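Local structure of rubber oxygenase (Streptomyces sp., 5O1L) at residues V49-E57 with K219-I227; K193-L204 with R395-V403. The protein cleaves the carbon-carbon double bonds of poly(cis-1,4-isoprene) in rubber by adding oxygen, using one non-covalently bound heme b. All blocks are in the same frame, centred on the assembly; numbering follows the deposited sequence.

Contact 1. Residues V49-E57 with K219-I227; sequences VDPEYVWDE and KIPISQADI. With HEM (protoporphyrin IX containing Fe), chain C.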
loop_
_atom_site.group_PDB
_atom_site.type_symbol
_atom_site.label_atom_id
_atom_site.label_comp_id
_atom_site.label_asym_id
_atom_site.label_seq_id
_atom_site.Cartn_x
_atom_site.Cartn_y
_atom_site.Cartn_z
ATOM N N VAL A 49 -19.425 11.667 -8.839
ATOM C CA VAL A 49 -19.781 10.275 -9.197
ATOM C C VAL A 49 -19.339 9.382 -8.100
ATOM O O VAL A 49 -18.185 9.479 -7.673
ATOM C CB VAL A 49 -19.125 9.844 -10.537
ATOM C CG1 VAL A 49 -19.430 8.386 -10.766
ATOM C CG2 VAL A 49 -19.627 10.712 -11.679
ATOM N N ASP A 50 -20.168 8.517 -7.564
ATOM C CA ASP A 50 -19.780 7.623 -6.482
ATOM C C ASP A 50 -18.683 6.609 -6.902
ATOM O O ASP A 50 -18.901 5.758 -7.776
ATOM C CB ASP A 50 -21.030 6.848 -6.077
ATOM C CG ASP A 50 -20.840 5.956 -4.872
ATOM O OD1 ASP A 50 -19.752 5.828 -4.311
ATOM O OD2 ASP A 50 -21.879 5.299 -4.547
ATOM N N PRO A 51 -17.514 6.683 -6.242
ATOM C CA PRO A 51 -16.412 5.822 -6.641
ATOM C C PRO A 51 -16.575 4.360 -6.284
ATOM O O PRO A 51 -15.765 3.530 -6.732
ATOM C CB PRO A 51 -15.223 6.439 -5.940
ATOM C CG PRO A 51 -15.792 7.076 -4.716
ATOM C CD PRO A 51 -17.140 7.567 -5.142
ATOM N N GLU A 52 -17.635 4.016 -5.550
ATOM C CA GLU A 52 -18.008 2.599 -5.381
ATOM C C GLU A 52 -18.371 1.943 -6.698
ATOM O O GLU A 52 -18.343 0.713 -6.787
ATOM C CB GLU A 52 -19.151 2.453 -4.347
ATOM C CG GLU A 52 -18.668 2.803 -2.970
ATOM C CD GLU A 52 -17.950 1.697 -2.257
ATOM O OE1 GLU A 52 -18.055 0.512 -2.734
ATOM O OE2 GLU A 52 -17.355 1.965 -1.186
ATOM N N TYR A 53 -18.741 2.742 -7.700
ATOM C CA TYR A 53 -19.186 2.229 -8.987
ATOM C C TYR A 53 -18.381 2.702 -10.147
ATOM O O TYR A 53 -18.839 2.852 -11.265
ATOM C CB TYR A 53 -20.696 2.508 -9.167
ATOM C CG TYR A 53 -21.547 1.892 -8.076
ATOM C CD1 TYR A 53 -21.937 0.560 -8.156
ATOM C CD2 TYR A 53 -21.957 2.617 -6.986
ATOM C CE1 TYR A 53 -22.791 -0.006 -7.227
ATOM C CE2 TYR A 53 -22.810 2.079 -6.033
ATOM C CZ TYR A 53 -23.206 0.759 -6.145
ATOM O OH TYR A 53 -24.031 0.194 -5.192
ATOM N N VAL A 54 -17.100 2.941 -9.848
ATOM C CA VAL A 54 -16.109 3.327 -10.838
ATOM C C VAL A 54 -14.928 2.390 -10.668
ATOM O O VAL A 54 -14.466 2.146 -9.557
ATOM C CB VAL A 54 -15.689 4.808 -10.693
ATOM C CG1 VAL A 54 -14.668 5.205 -11.724
ATOM C CG2 VAL A 54 -16.893 5.774 -10.714
ATOM N N TRP A 55 -14.428 1.865 -11.775
ATOM C CA TRP A 55 -13.285 0.934 -11.773
ATOM C C TRP A 55 -12.181 1.578 -12.577
ATOM O O TRP A 55 -11.777 2.673 -12.233
ATOM C CB TRP A 55 -13.760 -0.456 -12.180
ATOM C CG TRP A 55 -14.700 -1.053 -11.159
ATOM C CD1 TRP A 55 -14.357 -1.810 -10.091
ATOM C CD2 TRP A 55 -16.115 -0.949 -11.122
ATOM N NE1 TRP A 55 -15.456 -2.160 -9.363
ATOM C CE2 TRP A 55 -16.550 -1.648 -9.982
ATOM C CE3 TRP A 55 -17.070 -0.311 -11.949
ATOM C CZ2 TRP A 55 -17.909 -1.749 -9.637
ATOM C CZ3 TRP A 55 -18.415 -0.424 -11.594
ATOM C CH2 TRP A 55 -18.798 -1.129 -10.466
ATOM N N ASP A 56 -11.721 1.016 -13.687
ATOM C CA ASP A 56 -10.688 1.623 -14.533
ATOM C C ASP A 56 -11.176 1.570 -15.989
ATOM O O ASP A 56 -10.978 0.594 -16.695
ATOM C CB ASP A 56 -9.351 0.925 -14.342
ATOM C CG ASP A 56 -8.169 1.655 -14.988
ATOM O OD1 ASP A 56 -8.391 2.386 -15.954
ATOM O OD2 ASP A 56 -7.022 1.455 -14.522
ATOM N N GLU A 57 -11.832 2.634 -16.428
ATOM C CA GLU A 57 -12.454 2.690 -17.737
ATOM C C GLU A 57 -11.478 2.486 -18.887
ATOM O O GLU A 57 -11.856 1.843 -19.877
ATOM C CB GLU A 57 -13.138 4.068 -17.936
ATOM C CG GLU A 57 -14.065 4.109 -19.116
ATOM C CD GLU A 57 -14.960 5.344 -19.087
ATOM O OE1 GLU A 57 -16.138 5.254 -19.528
ATOM O OE2 GLU A 57 -14.485 6.418 -18.622
ATOM N N LYS A 219 -20.169 -6.341 -7.745
ATOM C CA LYS A 219 -20.115 -7.133 -8.969
ATOM C C LYS A 219 -18.721 -7.261 -9.545
ATOM O O LYS A 219 -18.389 -8.305 -10.168
ATOM C CB LYS A 219 -21.063 -6.566 -10.021
ATOM C CG LYS A 219 -22.555 -6.728 -9.647
ATOM C CD LYS A 219 -23.022 -8.173 -9.875
ATOM C CE LYS A 219 -24.487 -8.422 -9.582
ATOM N NZ LYS A 219 -24.756 -8.300 -8.106
ATOM N N ILE A 220 -17.864 -6.250 -9.322
ATOM C CA ILE A 220 -16.530 -6.212 -9.912
ATOM C C ILE A 220 -15.611 -5.739 -8.776
ATOM O O ILE A 220 -15.976 -4.774 -8.078
ATOM C CB ILE A 220 -16.478 -5.156 -11.026
ATOM C CG1 ILE A 220 -17.613 -5.416 -12.064
ATOM C CG2 ILE A 220 -15.071 -5.015 -11.626
ATOM C CD1 ILE A 220 -17.645 -4.417 -13.177
ATOM N N PRO A 221 -14.490 -6.399 -8.564
ATOM C CA PRO A 221 -13.656 -6.024 -7.426
ATOM C C PRO A 221 -12.799 -4.770 -7.758
ATOM O O PRO A 221 -12.680 -4.335 -8.890
ATOM C CB PRO A 221 -12.714 -7.210 -7.295
ATOM C CG PRO A 221 -12.544 -7.635 -8.707
ATOM C CD PRO A 221 -13.906 -7.513 -9.336
ATOM N N ILE A 222 -12.178 -4.272 -6.707
ATOM C CA ILE A 222 -11.167 -3.229 -6.799
ATOM C C ILE A 222 -11.753 -1.961 -7.418
ATOM O O ILE A 222 -11.274 -1.427 -8.431
ATOM C CB ILE A 222 -9.849 -3.650 -7.516
ATOM C CG1 ILE A 222 -9.443 -5.098 -7.275
ATOM C CG2 ILE A 222 -8.724 -2.701 -7.070
ATOM C CD1 ILE A 222 -8.217 -5.503 -8.014
ATOM N N SER A 223 -12.798 -1.454 -6.806
ATOM C CA SER A 223 -13.328 -0.149 -7.236
ATOM C C SER A 223 -12.359 0.974 -6.838
ATOM O O SER A 223 -11.439 0.754 -6.042
ATOM C CB SER A 223 -14.695 0.127 -6.589
ATOM O OG SER A 223 -14.536 0.325 -5.207
ATOM N N GLN A 224 -12.549 2.145 -7.415
ATOM C CA GLN A 224 -11.796 3.359 -7.047
ATOM C C GLN A 224 -11.878 3.563 -5.539
ATOM O O GLN A 224 -10.889 3.949 -4.892
ATOM C CB GLN A 224 -12.380 4.590 -7.743
ATOM C CG GLN A 224 -12.213 4.597 -9.266
ATOM C CD GLN A 224 -10.895 5.117 -9.708
ATOM O OE1 GLN A 224 -10.283 4.587 -10.667
ATOM N NE2 GLN A 224 -10.390 6.087 -9.006
ATOM N N ALA A 225 -13.085 3.413 -4.987
ATOM C CA ALA A 225 -13.278 3.574 -3.539
ATOM C C ALA A 225 -12.421 2.576 -2.772
ATOM O O ALA A 225 -11.773 2.924 -1.768
ATOM C CB ALA A 225 -14.769 3.433 -3.169
ATOM N N ASP A 226 -12.403 1.330 -3.225
ATOM C CA ASP A 226 -11.609 0.321 -2.590
ATOM C C ASP A 226 -10.072 0.666 -2.603
ATOM O O ASP A 226 -9.372 0.528 -1.577
ATOM C CB ASP A 226 -11.786 -1.053 -3.276
ATOM C CG ASP A 226 -13.197 -1.634 -3.179
ATOM O OD1 ASP A 226 -13.851 -1.383 -2.159
ATOM O OD2 ASP A 226 -13.493 -2.490 -4.062
ATOM N N ILE A 227 -9.630 1.189 -3.724
ATOM C CA ILE A 227 -8.222 1.569 -3.855
ATOM C C ILE A 227 -7.919 2.658 -2.812
ATOM O O ILE A 227 -6.871 2.608 -2.127
ATOM C CB ILE A 227 -7.827 1.967 -5.264
ATOM C CG1 ILE A 227 -8.056 0.802 -6.240
ATOM C CG2 ILE A 227 -6.384 2.496 -5.318
ATOM C CD1 ILE A 227 -7.860 1.205 -7.664
HETATM C CHA HEM C . -1.957 -6.906 -7.187
HETATM C CHB HEM C . -0.615 -2.764 -5.294
HETATM C CHC HEM C . -5.145 -1.878 -4.024
HETATM C CHD HEM C . -6.214 -6.427 -5.002
HETATM C C1A HEM C . -1.266 -5.810 -6.811
HETATM C C2A HEM C . 0.141 -5.665 -7.107
HETATM C C3A HEM C . 0.527 -4.516 -6.535
HETATM C C4A HEM C . -0.584 -3.919 -5.948
HETATM C CMA HEM C . 1.943 -3.993 -6.563
HETATM C CAA HEM C . 1.059 -6.632 -7.892
HETATM C CBA HEM C . 1.568 -7.744 -6.955
HETATM C CGA HEM C . 2.760 -8.393 -7.558
HETATM O O1A HEM C . 2.474 -9.211 -8.441
HETATM O O2A HEM C . 3.944 -8.059 -7.165
HETATM C C1B HEM C . -1.757 -2.135 -4.810
HETATM C C2B HEM C . -1.722 -0.844 -4.213
HETATM C C3B HEM C . -2.962 -0.540 -3.865
HETATM C C4B HEM C . -3.803 -1.675 -4.213
HETATM C CMB HEM C . -0.512 0.047 -4.024
HETATM C CAB HEM C . -3.614 0.620 -3.310
HETATM C CBB HEM C . -3.002 1.861 -2.947
HETATM C C1C HEM C . -5.861 -3.055 -4.181
HETATM C C2C HEM C . -7.202 -3.225 -3.651
HETATM C C3C HEM C . -7.480 -4.514 -3.967
HETATM C C4C HEM C . -6.292 -5.081 -4.581
HETATM C CMC HEM C . -8.073 -2.165 -3.042
HETATM C CAC HEM C . -8.713 -5.258 -3.666
HETATM C CBC HEM C . -9.939 -4.812 -3.181
HETATM C C1D HEM C . -5.136 -6.945 -5.672
HETATM C C2D HEM C . -5.106 -8.303 -6.250
HETATM C C3D HEM C . -3.935 -8.456 -6.858
HETATM C C4D HEM C . -3.234 -7.180 -6.703
HETATM C CMD HEM C . -6.205 -9.277 -6.047
HETATM C CAD HEM C . -3.412 -9.722 -7.579
HETATM C CBD HEM C . -2.766 -10.609 -6.522
HETATM C CGD HEM C . -2.307 -11.908 -7.192
HETATM O O1D HEM C . -1.079 -12.150 -7.172
HETATM O O2D HEM C . -3.092 -12.722 -7.751
HETATM N NA HEM C . -1.705 -4.720 -6.130
HETATM N NB HEM C . -3.020 -2.578 -4.749
HETATM N NC HEM C . -5.294 -4.179 -4.715
HETATM N ND HEM C . -4.015 -6.279 -6.042
HETATM FE FE HEM C . -3.529 -4.441 -5.436
HETATM O O HOH W 1 -16.966 -0.590 -4.763
HETATM O O HOH W 2 -14.948 0.968 -0.910
#
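Trp55 lays its indole across Ile220, whose CG2 sits over the five-membered ring, 3.7 Å from its centroid and 17° off the ring normal, a CH-pi contact. With CG anti to its own carbonyl carbon (chi1 -66°), the indole swings back over the loop that leads into helix 224-244, and NE1 donates to Ile220 O at 3.0 Å. That bond is bent: the N-H...O angle is 133°, and the donor stands above the carbonyl plane. Pro221 O lies at the ring edge, near its plane. Were Trp55 an alanine, Ile220 O would probably be left without this donor and the Ile220 side chain would lose the ring that covers it. Gln224 N donates almost straight to Val54 O at 2.9 Å. Ala225 N donates to Pro51 O at 3.2 Å. Pro51 CG and the bent Glu52 chain rest on the Ala225 methyl. Ser223 and Asp226 form a capping box. One water joins Glu52 OE1 to Ser223 OG, another Glu52 OE2 to Asp226 OD1, and Arg147 forms salt bridges with both acids. The loop thus occupies the first N-H groups of a heme-lining helix, and Arg147 probably offsets the repulsion between the carboxylates.

Contact 2. Residues K193-L204 with R395-V403; sequences KTRMVHAAVRHL and RIAIDIPDV. With HEM (protoporphyrin IX containing Fe), chain C.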
loop_
_atom_site.group_PDB
_atom_site.type_symbol
_atom_site.label_atom_id
_atom_site.label_comp_id
_atom_site.label_asym_id
_atom_site.label_seq_id
_atom_site.Cartn_x
_atom_site.Cartn_y
_atom_site.Cartn_z
ATOM N N LYS A 193 2.224 -1.479 -14.436
ATOM C CA LYS A 193 1.998 -2.915 -14.344
ATOM C C LYS A 193 0.938 -3.243 -13.316
ATOM O O LYS A 193 0.133 -4.138 -13.546
ATOM C CB LYS A 193 3.326 -3.599 -14.017
ATOM C CG LYS A 193 4.321 -3.584 -15.201
ATOM C CD LYS A 193 5.576 -4.362 -14.891
ATOM C CE LYS A 193 6.528 -4.310 -16.062
ATOM N NZ LYS A 193 7.750 -5.100 -15.805
ATOM N N THR A 194 0.918 -2.551 -12.146
ATOM C CA THR A 194 -0.103 -2.774 -11.144
ATOM C C THR A 194 -1.464 -2.458 -11.664
ATOM O O THR A 194 -2.434 -3.184 -11.417
ATOM C CB THR A 194 0.236 -1.985 -9.865
ATOM O OG1 THR A 194 1.537 -2.368 -9.355
ATOM C CG2 THR A 194 -0.901 -2.145 -8.823
ATOM N N ARG A 195 -1.586 -1.310 -12.358
ATOM C CA ARG A 195 -2.859 -0.957 -12.958
ATOM C C ARG A 195 -3.381 -2.060 -13.873
ATOM O O ARG A 195 -4.567 -2.403 -13.886
ATOM C CB ARG A 195 -2.678 0.372 -13.655
ATOM C CG ARG A 195 -3.866 1.005 -14.211
ATOM C CD ARG A 195 -3.598 2.424 -14.583
ATOM N NE ARG A 195 -4.787 2.848 -15.190
ATOM C CZ ARG A 195 -4.944 3.904 -15.943
ATOM N NH1 ARG A 195 -3.927 4.640 -16.215
ATOM N NH2 ARG A 195 -6.129 4.164 -16.475
ATOM N N MET A 196 -2.468 -2.665 -14.622
ATOM C CA MET A 196 -2.827 -3.753 -15.534
ATOM C C MET A 196 -3.190 -5.044 -14.754
ATOM O O MET A 196 -4.202 -5.700 -15.107
ATOM C CB MET A 196 -1.680 -4.069 -16.501
ATOM C CG MET A 196 -1.329 -2.959 -17.458
ATOM S SD MET A 196 0.254 -3.244 -18.339
ATOM C CE MET A 196 -0.026 -4.879 -18.945
ATOM N N VAL A 197 -2.443 -5.374 -13.704
ATOM C CA VAL A 197 -2.780 -6.498 -12.835
ATOM C C VAL A 197 -4.194 -6.300 -12.284
ATOM O O VAL A 197 -5.055 -7.195 -12.329
ATOM C CB VAL A 197 -1.788 -6.744 -11.707
ATOM C CG1 VAL A 197 -2.318 -7.790 -10.744
ATOM C CG2 VAL A 197 -0.467 -7.143 -12.288
ATOM N N HIS A 198 -4.487 -5.115 -11.694
ATOM C CA HIS A 198 -5.778 -4.906 -11.125
ATOM C C HIS A 198 -6.860 -5.067 -12.211
ATOM O O HIS A 198 -7.904 -5.612 -11.897
ATOM C CB HIS A 198 -5.820 -3.504 -10.474
ATOM C CG HIS A 198 -5.089 -3.398 -9.171
ATOM N ND1 HIS A 198 -4.750 -2.167 -8.647
ATOM C CD2 HIS A 198 -4.713 -4.338 -8.254
ATOM C CE1 HIS A 198 -4.169 -2.389 -7.471
ATOM N NE2 HIS A 198 -4.106 -3.677 -7.201
ATOM N N ALA A 199 -6.647 -4.539 -13.397
ATOM C CA ALA A 199 -7.601 -4.655 -14.464
ATOM C C ALA A 199 -7.846 -6.135 -14.847
ATOM O O ALA A 199 -8.998 -6.541 -15.085
ATOM C CB ALA A 199 -7.147 -3.818 -15.629
ATOM N N ALA A 200 -6.804 -6.920 -14.863
ATOM C CA ALA A 200 -6.938 -8.353 -15.097
ATOM C C ALA A 200 -7.776 -8.999 -14.020
ATOM O O ALA A 200 -8.665 -9.790 -14.342
ATOM C CB ALA A 200 -5.580 -9.006 -15.128
ATOM N N VAL A 201 -7.517 -8.674 -12.756
ATOM C CA VAL A 201 -8.296 -9.186 -11.639
ATOM C C VAL A 201 -9.764 -8.891 -11.755
ATOM O O VAL A 201 -10.600 -9.712 -11.369
ATOM C CB VAL A 201 -7.699 -8.708 -10.301
ATOM C CG1 VAL A 201 -8.574 -9.073 -9.105
ATOM C CG2 VAL A 201 -6.299 -9.338 -10.151
ATOM N N ARG A 202 -10.096 -7.716 -12.259
ATOM C CA ARG A 202 -11.501 -7.316 -12.406
ATOM C C ARG A 202 -12.200 -8.211 -13.427
ATOM O O ARG A 202 -13.400 -8.433 -13.336
ATOM C CB ARG A 202 -11.612 -5.860 -12.790
ATOM C CG ARG A 202 -11.154 -4.913 -11.707
ATOM C CD ARG A 202 -11.598 -3.496 -12.014
ATOM N NE ARG A 202 -10.922 -2.572 -11.104
ATOM C CZ ARG A 202 -9.791 -1.973 -11.414
ATOM N NH1 ARG A 202 -9.179 -2.045 -12.602
ATOM N NH2 ARG A 202 -9.169 -1.276 -10.418
ATOM N N HIS A 203 -11.455 -8.683 -14.420
ATOM C CA HIS A 203 -12.014 -9.631 -15.385
ATOM C C HIS A 203 -12.080 -11.051 -14.803
ATOM O O HIS A 203 -13.040 -11.806 -15.071
ATOM C CB HIS A 203 -11.176 -9.563 -16.635
ATOM C CG HIS A 203 -11.725 -10.350 -17.793
ATOM N ND1 HIS A 203 -11.035 -11.383 -18.379
ATOM C CD2 HIS A 203 -12.899 -10.242 -18.458
ATOM C CE1 HIS A 203 -11.767 -11.895 -19.355
ATOM N NE2 HIS A 203 -12.914 -11.244 -19.406
ATOM N N LEU A 204 -11.125 -11.439 -13.977
ATOM C CA LEU A 204 -10.976 -12.805 -13.479
ATOM C C LEU A 204 -11.805 -13.130 -12.268
ATOM O O LEU A 204 -12.475 -14.174 -12.237
ATOM C CB LEU A 204 -9.504 -13.129 -13.183
ATOM C CG LEU A 204 -8.708 -13.093 -14.480
ATOM C CD1 LEU A 204 -7.225 -13.131 -14.188
ATOM C CD2 LEU A 204 -9.082 -14.260 -15.393
ATOM N N ARG A 395 13.990 -6.219 -8.017
ATOM C CA ARG A 395 14.061 -7.049 -9.251
ATOM C C ARG A 395 12.924 -8.098 -9.536
ATOM O O ARG A 395 13.019 -8.831 -10.522
ATOM C CB ARG A 395 15.498 -7.659 -9.464
ATOM C CG ARG A 395 16.597 -6.620 -9.794
ATOM C CD ARG A 395 18.000 -7.192 -10.114
ATOM N NE ARG A 395 19.020 -6.117 -10.203
ATOM C CZ ARG A 395 20.246 -6.100 -9.647
ATOM N NH1 ARG A 395 20.997 -5.017 -9.819
ATOM N NH2 ARG A 395 20.748 -7.126 -8.942
ATOM N N ILE A 396 11.862 -8.149 -8.711
ATOM C CA ILE A 396 10.783 -9.129 -8.884
ATOM C C ILE A 396 9.863 -8.563 -9.966
ATOM O O ILE A 396 9.572 -7.394 -9.900
ATOM C CB ILE A 396 10.039 -9.402 -7.550
ATOM C CG1 ILE A 396 10.791 -10.479 -6.741
ATOM C CG2 ILE A 396 8.614 -9.897 -7.793
ATOM C CD1 ILE A 396 12.291 -10.281 -6.573
ATOM N N ALA A 397 9.466 -9.348 -10.973
ATOM C CA ALA A 397 8.688 -8.791 -12.105
ATOM C C ALA A 397 7.244 -8.963 -11.747
ATOM O O ALA A 397 6.888 -9.909 -11.076
ATOM C CB ALA A 397 9.012 -9.491 -13.397
ATOM N N ILE A 398 6.420 -8.022 -12.167
ATOM C CA ILE A 398 4.987 -8.094 -11.922
ATOM C C ILE A 398 4.359 -8.657 -13.170
ATOM O O ILE A 398 4.424 -8.041 -14.252
ATOM C CB ILE A 398 4.439 -6.701 -11.600
ATOM C CG1 ILE A 398 5.049 -6.180 -10.325
ATOM C CG2 ILE A 398 2.910 -6.693 -11.558
ATOM C CD1 ILE A 398 4.637 -4.737 -10.017
ATOM N N ASP A 399 3.737 -9.820 -13.021
ATOM C CA ASP A 399 3.098 -10.506 -14.167
ATOM C C ASP A 399 1.599 -10.330 -14.132
ATOM O O ASP A 399 1.006 -10.337 -13.073
ATOM C CB ASP A 399 3.380 -11.993 -14.111
ATOM C CG ASP A 399 4.846 -12.351 -14.504
ATOM O OD1 ASP A 399 5.545 -11.644 -15.323
ATOM O OD2 ASP A 399 5.292 -13.405 -14.015
ATOM N N ILE A 400 0.997 -10.262 -15.277
ATOM C CA ILE A 400 -0.449 -10.240 -15.429
ATOM C C ILE A 400 -0.948 -11.632 -15.149
ATOM O O ILE A 400 -0.391 -12.589 -15.682
ATOM C CB ILE A 400 -0.866 -9.821 -16.843
ATOM C CG1 ILE A 400 -0.326 -8.447 -17.184
ATOM C CG2 ILE A 400 -2.402 -9.879 -17.026
ATOM C CD1 ILE A 400 -0.558 -8.039 -18.603
ATOM N N PRO A 401 -1.978 -11.804 -14.318
ATOM C CA PRO A 401 -2.541 -13.151 -14.134
ATOM C C PRO A 401 -3.395 -13.555 -15.340
ATOM O O PRO A 401 -3.889 -12.727 -16.087
ATOM C CB PRO A 401 -3.471 -12.991 -12.940
ATOM C CG PRO A 401 -3.781 -11.522 -12.892
ATOM C CD PRO A 401 -2.587 -10.782 -13.416
ATOM N N ASP A 402 -3.679 -14.836 -15.481
ATOM C CA ASP A 402 -4.569 -15.284 -16.552
ATOM C C ASP A 402 -5.619 -16.275 -15.983
ATOM O O ASP A 402 -5.805 -16.364 -14.745
ATOM C CB ASP A 402 -3.630 -15.932 -17.586
ATOM C CG ASP A 402 -4.247 -16.072 -18.972
ATOM O OD1 ASP A 402 -5.411 -15.669 -19.179
ATOM O OD2 ASP A 402 -3.527 -16.630 -19.846
ATOM N N VAL A 403 -6.318 -17.011 -16.847
ATOM C CA VAL A 403 -7.112 -18.229 -16.473
ATOM C C VAL A 403 -8.447 -17.886 -15.843
ATOM O O VAL A 403 -9.493 -18.216 -16.402
ATOM C CB VAL A 403 -6.353 -19.320 -15.630
ATOM C CG1 VAL A 403 -4.948 -19.559 -16.169
ATOM C CG2 VAL A 403 -6.354 -19.065 -14.117
HETATM C CHA HEM C . -1.957 -6.906 -7.187
HETATM C CHB HEM C . -0.615 -2.764 -5.294
HETATM C CHC HEM C . -5.145 -1.878 -4.024
HETATM C CHD HEM C . -6.214 -6.427 -5.002
HETATM C C1A HEM C . -1.266 -5.810 -6.811
HETATM C C2A HEM C . 0.141 -5.665 -7.107
HETATM C C3A HEM C . 0.527 -4.516 -6.535
HETATM C C4A HEM C . -0.584 -3.919 -5.948
HETATM C CMA HEM C . 1.943 -3.993 -6.563
HETATM C CAA HEM C . 1.059 -6.632 -7.892
HETATM C CBA HEM C . 1.568 -7.744 -6.955
HETATM C CGA HEM C . 2.760 -8.393 -7.558
HETATM O O1A HEM C . 2.474 -9.211 -8.441
HETATM O O2A HEM C . 3.944 -8.059 -7.165
HETATM C C1B HEM C . -1.757 -2.135 -4.810
HETATM C C2B HEM C . -1.722 -0.844 -4.213
HETATM C C3B HEM C . -2.962 -0.540 -3.865
HETATM C C4B HEM C . -3.803 -1.675 -4.213
HETATM C CMB HEM C . -0.512 0.047 -4.024
HETATM C CAB HEM C . -3.614 0.620 -3.310
HETATM C CBB HEM C . -3.002 1.861 -2.947
HETATM C C1C HEM C . -5.861 -3.055 -4.181
HETATM C C2C HEM C . -7.202 -3.225 -3.651
HETATM C C3C HEM C . -7.480 -4.514 -3.967
HETATM C C4C HEM C . -6.292 -5.081 -4.581
HETATM C CMC HEM C . -8.073 -2.165 -3.042
HETATM C CAC HEM C . -8.713 -5.258 -3.666
HETATM C CBC HEM C . -9.939 -4.812 -3.181
HETATM C C1D HEM C . -5.136 -6.945 -5.672
HETATM C C2D HEM C . -5.106 -8.303 -6.250
HETATM C C3D HEM C . -3.935 -8.456 -6.858
HETATM C C4D HEM C . -3.234 -7.180 -6.703
HETATM C CMD HEM C . -6.205 -9.277 -6.047
HETATM C CAD HEM C . -3.412 -9.722 -7.579
HETATM C CBD HEM C . -2.766 -10.609 -6.522
HETATM C CGD HEM C . -2.307 -11.908 -7.192
HETATM O O1D HEM C . -1.079 -12.150 -7.172
HETATM O O2D HEM C . -3.092 -12.722 -7.751
HETATM N NA HEM C . -1.705 -4.720 -6.130
HETATM N NB HEM C . -3.020 -2.578 -4.749
HETATM N NC HEM C . -5.294 -4.179 -4.715
HETATM N ND HEM C . -4.015 -6.279 -6.042
HETATM FE FE HEM C . -3.529 -4.441 -5.436
HETATM O O HOH W 3 6.994 -7.647 -15.535
#
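Ile398 fits against the helix between Lys193 and Val197, burying more surface here than any other residue of the two segments. With CG1 beside the backbone N (chi1 -64°), CG2 lies anti to that N and does most of the touching: it presses on Val197 CG2 at 3.5 Å, a tight pair whose side chains cross at about a right angle, and lies 4.0 Å from Lys193 CB. The other branch runs toward the heme, with CG1 3.8 Å from the propionate oxygen O2A. The Lys193 chain extends past Ile398, and a water links its NZ to Ile398 O; the ammonium also donates to Leu79 O and Trp82 O.

At the other end, Leu204 and Pro401 fit together. Leu204 CD1 reaches Pro401 CB at 4.0 Å and Asp402 O at 3.6 Å, while CD2 packs on the backbone of Val403. Pro401 CG also meets the Ala200 methyl, CG to CB 3.8 Å, and its CD approaches Val197 CG1. Pro401 O is buried here with no partner in the model. Between these two ends Ile400 rests its CG2 on Ala200.

Val197 is shared between the two partners of the helix: CG2 packs on Ile398 and Asp399 O, while CG1 meets both Pro401 and the heme, 3.7 Å from CHA. One residue on, His198 NE2 binds the heme iron at 2.0 Å, an axial bond of this b-type heme.

The C-terminal segment, extended after helix 373-393, thus runs along one flank of helix 187-204, joined to it by apolar packing and a water. Helix 72-79 meets Ile400 and Met196, helix 59-68 touches Asp402 and Ala199, and helix 95-104 packs on Met196 and Arg195.

Overall arrangement
The centres of the two contacts are about 17 Å apart, and both border the same heme, contact 1 through Ile222, Asp226 and Ile227, contact 2 through the axial-ligand helix and Ile398. They also touch directly. The carboxylate of Asp56 pairs with Arg195, OD2 to NE 2.7 Å, and Arg202 NH2 probably donates to Ile222 O at 2.9 Å, so polar residues of helix 187-204 meet both segments of contact 1. The side chain of Ile222 comes about 4 Å from that of His198. The segments of the two contacts alternate along the chain; the loop 49-57 and the tail 395-403, from near its two ends, both pack on the heme-binding core.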